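Local coordinates for receptor-like protein kinase ANXUR1 (Arabidopsis thaliana, PDB 6FIG), which is a plant receptor-like kinase of sexual reproduction, whose malectin-like ectodomain probably senses extracellular signals and whose kinase domain probably phosphorylates proteins on serine or threonine, at residues S106-A111 against G380-P385; L76-Y81 against V102-N107. All coordinates share one frame; numbering follows the deposited sequence.

Contact 1: S106-A111 against G380-P385; sequences SNFSAA and GPNPEP. With NAG (2-acetamido-2-deoxy-beta-D-glucopyranose), chain C.
Asn382 ND2 meets three acceptors, one from the protein and two from a sugar. Asn382 ND2 donates to the Asn107 backbone O at 2.9 Å, almost straight out from the carbonyl, though that oxygen sits somewhat off the plane of the donating amide. Weak bonds also run from Asn382 ND2 to NAG O5, the ring oxygen of the N-acetylglucosamine, at 3.1 Å, and from Asn382 ND2 to NAG O6 at 3.3 Å. This sugar is linked covalently from C1 to Asn107 ND2, so the Asn382 amide touches both the backbone of the glycosylated residue and the first sugar of its glycan. Asn107 and Phe108 form a G1 beta bulge opposite Phe95, at the point where strand 102-108 of the malectin-like domain gives way to helix 110-117. Ser109, the N-cap, uses its OG on Ile112 N, while Ser109 N donates to Asn382 OD1 at 2.9 Å, in a nearly linear bond (173°) that approaches from above the carbonyl plane. Both ends of the Asn382 amide are thereby engaged, which fixes its flip. Nearer the start of both segments, one water bridges Ser106 N and Gly380 O, and a second bridges Ser106 O and Gly380 O, 2.8 Å from each.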
loop_
_atom_site.group_PDB
_atom_site.type_symbol
_atom_site.label_atom_id
_atom_site.label_comp_id
_atom_site.label_asym_id
_atom_site.label_seq_id
_atom_site.Cartn_x
_atom_site.Cartn_y
_atom_site.Cartn_z
ATOM N N SER A 106 -8.419 23.166 19.136
ATOM C CA SER A 106 -8.266 24.451 19.820
ATOM C C SER A 106 -8.652 24.245 21.271
ATOM O O SER A 106 -9.713 23.661 21.541
ATOM C CB SER A 106 -9.140 25.538 19.187
ATOM O OG SER A 106 -9.006 26.792 19.855
ATOM N N ASN A 107 -7.791 24.659 22.194
ATOM C CA ASN A 107 -7.987 24.381 23.623
ATOM C C ASN A 107 -8.227 22.891 23.914
ATOM O O ASN A 107 -8.999 22.520 24.808
ATOM C CB ASN A 107 -9.164 25.205 24.148
ATOM C CG ASN A 107 -9.232 25.214 25.660
ATOM O OD1 ASN A 107 -8.244 25.486 26.341
ATOM N ND2 ASN A 107 -10.402 24.901 26.190
ATOM N N PHE A 108 -7.533 22.052 23.168
ATOM C CA PHE A 108 -7.760 20.612 23.159
ATOM C C PHE A 108 -7.114 19.924 24.346
ATOM O O PHE A 108 -5.894 20.020 24.542
ATOM C CB PHE A 108 -7.215 20.040 21.861
ATOM C CG PHE A 108 -7.123 18.542 21.832
ATOM C CD1 PHE A 108 -8.273 17.762 21.943
ATOM C CD2 PHE A 108 -5.887 17.911 21.658
ATOM C CE1 PHE A 108 -8.197 16.387 21.895
ATOM C CE2 PHE A 108 -5.801 16.524 21.626
ATOM C CZ PHE A 108 -6.973 15.761 21.731
ATOM N N SER A 109 -7.940 19.217 25.122
ATOM C CA SER A 109 -7.491 18.396 26.237
ATOM C C SER A 109 -7.679 16.940 25.851
ATOM O O SER A 109 -8.805 16.419 25.864
ATOM C CB SER A 109 -8.288 18.684 27.509
ATOM O OG SER A 109 -7.896 17.801 28.562
ATOM N N ALA A 110 -6.581 16.277 25.525
ATOM C CA ALA A 110 -6.603 14.844 25.267
ATOM C C ALA A 110 -7.065 14.054 26.501
ATOM O O ALA A 110 -7.827 13.078 26.381
ATOM C CB ALA A 110 -5.231 14.369 24.836
ATOM N N ALA A 111 -6.619 14.495 27.673
ATOM C CA ALA A 111 -6.949 13.832 28.941
ATOM C C ALA A 111 -8.461 13.816 29.159
ATOM O O ALA A 111 -9.054 12.749 29.351
ATOM C CB ALA A 111 -6.242 14.518 30.099
ATOM N N GLY A 380 -13.841 21.673 18.080
ATOM C CA GLY A 380 -14.977 21.711 18.984
ATOM C C GLY A 380 -14.518 21.780 20.421
ATOM O O GLY A 380 -13.313 21.776 20.709
ATOM N N PRO A 381 -15.466 21.899 21.357
ATOM C CA PRO A 381 -15.055 21.937 22.753
ATOM C C PRO A 381 -14.671 20.554 23.269
ATOM O O PRO A 381 -14.948 19.527 22.605
ATOM C CB PRO A 381 -16.300 22.454 23.463
ATOM C CG PRO A 381 -17.434 22.026 22.608
ATOM C CD PRO A 381 -16.929 21.990 21.198
ATOM N N ASN A 382 -14.032 20.517 24.434
ATOM C CA ASN A 382 -13.758 19.242 25.070
ATOM C C ASN A 382 -15.088 18.748 25.629
ATOM O O ASN A 382 -15.906 19.557 26.062
ATOM C CB ASN A 382 -12.721 19.361 26.174
ATOM C CG ASN A 382 -11.393 19.898 25.669
ATOM O OD1 ASN A 382 -10.767 19.317 24.773
ATOM N ND2 ASN A 382 -10.952 21.003 26.253
ATOM N N PRO A 383 -15.315 17.429 25.599
ATOM C CA PRO A 383 -16.551 16.899 26.180
ATOM C C PRO A 383 -16.594 17.020 27.705
ATOM O O PRO A 383 -15.565 17.270 28.355
ATOM C CB PRO A 383 -16.557 15.432 25.721
ATOM C CG PRO A 383 -15.124 15.106 25.452
ATOM C CD PRO A 383 -14.492 16.375 24.981
ATOM N N GLU A 384 -17.800 16.891 28.257
ATOM C CA GLU A 384 -18.013 16.925 29.706
ATOM C C GLU A 384 -17.412 15.667 30.352
ATOM O O GLU A 384 -17.451 14.594 29.746
ATOM C CB GLU A 384 -19.512 17.034 30.025
ATOM C CG GLU A 384 -20.144 18.371 29.643
ATOM C CD GLU A 384 -20.009 19.430 30.730
ATOM O OE1 GLU A 384 -18.892 19.622 31.253
ATOM O OE2 GLU A 384 -21.025 20.076 31.068
ATOM N N PRO A 385 -16.884 15.787 31.591
ATOM C CA PRO A 385 -15.970 14.768 32.144
ATOM C C PRO A 385 -16.534 13.340 32.210
ATOM O O PRO A 385 -15.861 12.399 31.780
ATOM C CB PRO A 385 -15.661 15.286 33.564
ATOM C CG PRO A 385 -16.278 16.643 33.671
ATOM C CD PRO A 385 -17.366 16.702 32.645
HETATM C C1 NAG C . -10.658 24.858 27.615
HETATM C C2 NAG C . -11.598 25.987 28.008
HETATM C C3 NAG C . -12.057 25.843 29.457
HETATM C C4 NAG C . -12.568 24.433 29.737
HETATM C C5 NAG C . -11.516 23.408 29.336
HETATM C C6 NAG C . -11.967 21.962 29.537
HETATM C C7 NAG C . -11.079 28.063 26.791
HETATM C C8 NAG C . -10.228 29.297 26.799
HETATM N N2 NAG C . -10.894 27.246 27.829
HETATM O O3 NAG C . -13.073 26.805 29.747
HETATM O O4 NAG C . -12.835 24.341 31.150
HETATM O O5 NAG C . -11.205 23.585 27.954
HETATM O O6 NAG C . -13.082 21.672 28.690
HETATM O O7 NAG C . -11.881 27.856 25.906
HETATM O O HOH W 1 -10.506 21.042 19.745
HETATM O O HOH W 2 -11.531 22.043 22.902
#

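Contact 2: L76-Y81 against V102-N107; sequences LRLYFY and VTLLSN. With NAG (2-acetamido-2-deoxy-beta-D-glucopyranose), chain C.
Leu76, Leu78 and Phe80 of strand 76-80 meet Leu104 and Leu105 of strand 102-105 across the interior of a beta sandwich, as expected for a malectin-like domain. The strands belong to facing sheets: their axes stay 10.5 Å apart at closest approach and run in roughly the same direction, crossing at -29°. At that separation the two segments meet through side chains. The alternate residues of strand 76-80 turn inward, whereas on the other side two consecutive leucines do so, because Leu104 and Leu105 form a classic beta bulge opposite Val97 of strand 95-99.

Aliphatic contacts are made by methyl groups. Leu76 CD2 lies 3.4 Å from Leu104 CD1, tighter than an ordinary methyl contact; Leu76 reaches it with CG anti to its backbone N (chi1 168°), unlike Leu78, whose CG stands beside the N. Leu78 CD1 spans both bulge residues, coming within 4.3 Å of Leu104 CD1 and 4.2 Å of Leu105 CD1, and the Leu78 and Leu105 side chains point against each other and overlap alongside. The same core continues laterally: Ile156 and Val158 of strand 151-161 pack on Leu76, and Tyr126 of strand 122-128 touches both Leu104 and Leu105.

One aromatic contact completes the set. Phe80 and Leu105 reach toward each other from the two sheets, and the methyl comes at the ring obliquely, with Leu105 CD1 3.9 Å from Phe80 CZ and 4.0 Å from Phe80 CE2.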
loop_
_atom_site.group_PDB
_atom_site.type_symbol
_atom_site.label_atom_id
_atom_site.label_comp_id
_atom_site.label_asym_id
_atom_site.label_seq_id
_atom_site.Cartn_x
_atom_site.Cartn_y
_atom_site.Cartn_z
ATOM N N LEU A 76 -5.281 13.420 7.088
ATOM C CA LEU A 76 -4.341 13.736 8.155
ATOM C C LEU A 76 -4.859 13.071 9.390
ATOM O O LEU A 76 -6.027 13.303 9.777
ATOM C CB LEU A 76 -4.231 15.239 8.367
ATOM C CG LEU A 76 -3.495 15.707 9.623
ATOM C CD1 LEU A 76 -2.008 15.365 9.546
ATOM C CD2 LEU A 76 -3.648 17.208 9.812
ATOM N N ARG A 77 -4.039 12.258 10.043
ATOM C CA ARG A 77 -4.382 11.683 11.317
ATOM C C ARG A 77 -3.418 12.123 12.397
ATOM O O ARG A 77 -2.210 12.152 12.165
ATOM C CB ARG A 77 -4.348 10.164 11.283
ATOM C CG ARG A 77 -5.397 9.575 10.375
ATOM C CD ARG A 77 -5.306 8.079 10.313
ATOM N NE ARG A 77 -6.269 7.582 9.340
ATOM C CZ ARG A 77 -6.057 6.594 8.480
ATOM N NH1 ARG A 77 -4.908 5.942 8.420
ATOM N NH2 ARG A 77 -7.017 6.270 7.622
ATOM N N LEU A 78 -3.969 12.410 13.559
ATOM C CA LEU A 78 -3.207 12.799 14.737
ATOM C C LEU A 78 -3.529 11.797 15.839
ATOM O O LEU A 78 -4.705 11.592 16.177
ATOM C CB LEU A 78 -3.593 14.205 15.179
ATOM C CG LEU A 78 -3.444 15.286 14.105
ATOM C CD1 LEU A 78 -3.915 16.608 14.633
ATOM C CD2 LEU A 78 -2.006 15.409 13.609
ATOM N N TYR A 79 -2.489 11.163 16.381
ATOM C CA TYR A 79 -2.615 10.120 17.407
ATOM C C TYR A 79 -2.183 10.686 18.752
ATOM O O TYR A 79 -1.082 11.246 18.861
ATOM C CB TYR A 79 -1.718 8.919 17.078
ATOM C CG TYR A 79 -2.120 8.123 15.845
ATOM C CD1 TYR A 79 -2.015 8.654 14.564
ATOM C CD2 TYR A 79 -2.600 6.818 15.973
ATOM C CE1 TYR A 79 -2.397 7.924 13.443
ATOM C CE2 TYR A 79 -2.968 6.065 14.859
ATOM C CZ TYR A 79 -2.859 6.617 13.599
ATOM O OH TYR A 79 -3.236 5.843 12.517
ATOM N N PHE A 80 -3.022 10.500 19.763
ATOM C CA PHE A 80 -2.750 10.984 21.105
ATOM C C PHE A 80 -2.956 9.893 22.150
ATOM O O PHE A 80 -3.959 9.178 22.123
ATOM C CB PHE A 80 -3.692 12.131 21.428
ATOM C CG PHE A 80 -3.585 13.296 20.493
ATOM C CD1 PHE A 80 -2.519 14.164 20.572
ATOM C CD2 PHE A 80 -4.571 13.526 19.521
ATOM C CE1 PHE A 80 -2.436 15.250 19.710
ATOM C CE2 PHE A 80 -4.486 14.608 18.666
ATOM C CZ PHE A 80 -3.422 15.476 18.763
ATOM N N TYR A 81 -2.004 9.789 23.069
ATOM C CA TYR A 81 -2.082 8.877 24.211
ATOM C C TYR A 81 -1.762 9.692 25.476
ATOM O O TYR A 81 -0.593 9.847 25.810
ATOM C CB TYR A 81 -1.084 7.733 24.030
ATOM C CG TYR A 81 -1.040 6.779 25.198
ATOM C CD1 TYR A 81 -2.182 6.097 25.595
ATOM C CD2 TYR A 81 0.142 6.549 25.900
ATOM C CE1 TYR A 81 -2.152 5.220 26.675
ATOM C CE2 TYR A 81 0.183 5.668 26.979
ATOM C CZ TYR A 81 -0.969 5.005 27.358
ATOM O OH TYR A 81 -0.912 4.136 28.440
ATOM N N VAL A 102 -6.153 25.846 8.290
ATOM C CA VAL A 102 -7.333 25.159 8.865
ATOM C C VAL A 102 -7.047 24.868 10.346
ATOM O O VAL A 102 -6.058 24.198 10.660
ATOM C CB VAL A 102 -7.651 23.833 8.110
ATOM C CG1 VAL A 102 -8.930 23.198 8.642
ATOM C CG2 VAL A 102 -7.802 24.072 6.602
ATOM N N THR A 103 -7.889 25.355 11.244
ATOM C CA THR A 103 -7.785 25.003 12.653
ATOM C C THR A 103 -8.482 23.677 12.898
ATOM O O THR A 103 -9.691 23.540 12.633
ATOM C CB THR A 103 -8.373 26.076 13.579
ATOM O OG1 THR A 103 -7.643 27.308 13.421
ATOM C CG2 THR A 103 -8.285 25.634 15.040
ATOM N N LEU A 104 -7.730 22.701 13.385
ATOM C CA LEU A 104 -8.226 21.353 13.650
ATOM C C LEU A 104 -8.656 21.202 15.085
ATOM O O LEU A 104 -9.733 20.648 15.377
ATOM C CB LEU A 104 -7.138 20.308 13.342
ATOM C CG LEU A 104 -6.512 20.440 11.956
ATOM C CD1 LEU A 104 -5.406 19.424 11.783
ATOM C CD2 LEU A 104 -7.530 20.329 10.836
ATOM N N LEU A 105 -7.788 21.642 15.990
ATOM C CA LEU A 105 -7.999 21.500 17.414
ATOM C C LEU A 105 -7.687 22.821 18.078
ATOM O O LEU A 105 -6.783 23.532 17.643
ATOM C CB LEU A 105 -7.085 20.417 17.959
ATOM C CG LEU A 105 -7.318 19.014 17.439
ATOM C CD1 LEU A 105 -6.141 18.115 17.826
ATOM C CD2 LEU A 105 -8.624 18.470 17.958
ATOM N N SER A 106 -8.419 23.166 19.136
ATOM C CA SER A 106 -8.266 24.451 19.820
ATOM C C SER A 106 -8.652 24.245 21.271
ATOM O O SER A 106 -9.713 23.661 21.541
ATOM C CB SER A 106 -9.140 25.538 19.187
ATOM O OG SER A 106 -9.006 26.792 19.855
ATOM N N ASN A 107 -7.791 24.659 22.194
ATOM C CA ASN A 107 -7.987 24.381 23.623
ATOM C C ASN A 107 -8.227 22.891 23.914
ATOM O O ASN A 107 -8.999 22.520 24.808
ATOM C CB ASN A 107 -9.164 25.205 24.148
ATOM C CG ASN A 107 -9.232 25.214 25.660
ATOM O OD1 ASN A 107 -8.244 25.486 26.341
ATOM N ND2 ASN A 107 -10.402 24.901 26.190
HETATM C C1 NAG C . -10.658 24.858 27.615
HETATM C C2 NAG C . -11.598 25.987 28.008
HETATM C C3 NAG C . -12.057 25.843 29.457
HETATM C C4 NAG C . -12.568 24.433 29.737
HETATM C C5 NAG C . -11.516 23.408 29.336
HETATM C C6 NAG C . -11.967 21.962 29.537
HETATM C C7 NAG C . -11.079 28.063 26.791
HETATM C C8 NAG C . -10.228 29.297 26.799
HETATM N N2 NAG C . -10.894 27.246 27.829
HETATM O O3 NAG C . -13.073 26.805 29.747
HETATM O O4 NAG C . -12.835 24.341 31.150
HETATM O O5 NAG C . -11.205 23.585 27.954
HETATM O O6 NAG C . -13.082 21.672 28.690
HETATM O O7 NAG C . -11.881 27.856 25.906
#

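In the fold
The two contacts lie on consecutive parts of strand 102-108, share Ser106 and Asn107, and have centres about 11 Å apart. Contact 2 is core: all its touching residues are buried, and hydrocarbon packing joins two facing sheets. Contact 1 is only partly buried, at the strand's far end, where amide hydrogen bonds and bridging waters, with weak bonds to the glycan, join a loop that follows strand 363-372, distant in sequence, to the turn before helix 110-117. The change from apolar to polar chemistry thus follows the strand out of the sandwich. Phe108 bridges the two regions by packing its CE2 3.8 Å from Phe80 CE2, tying the turn to the interior.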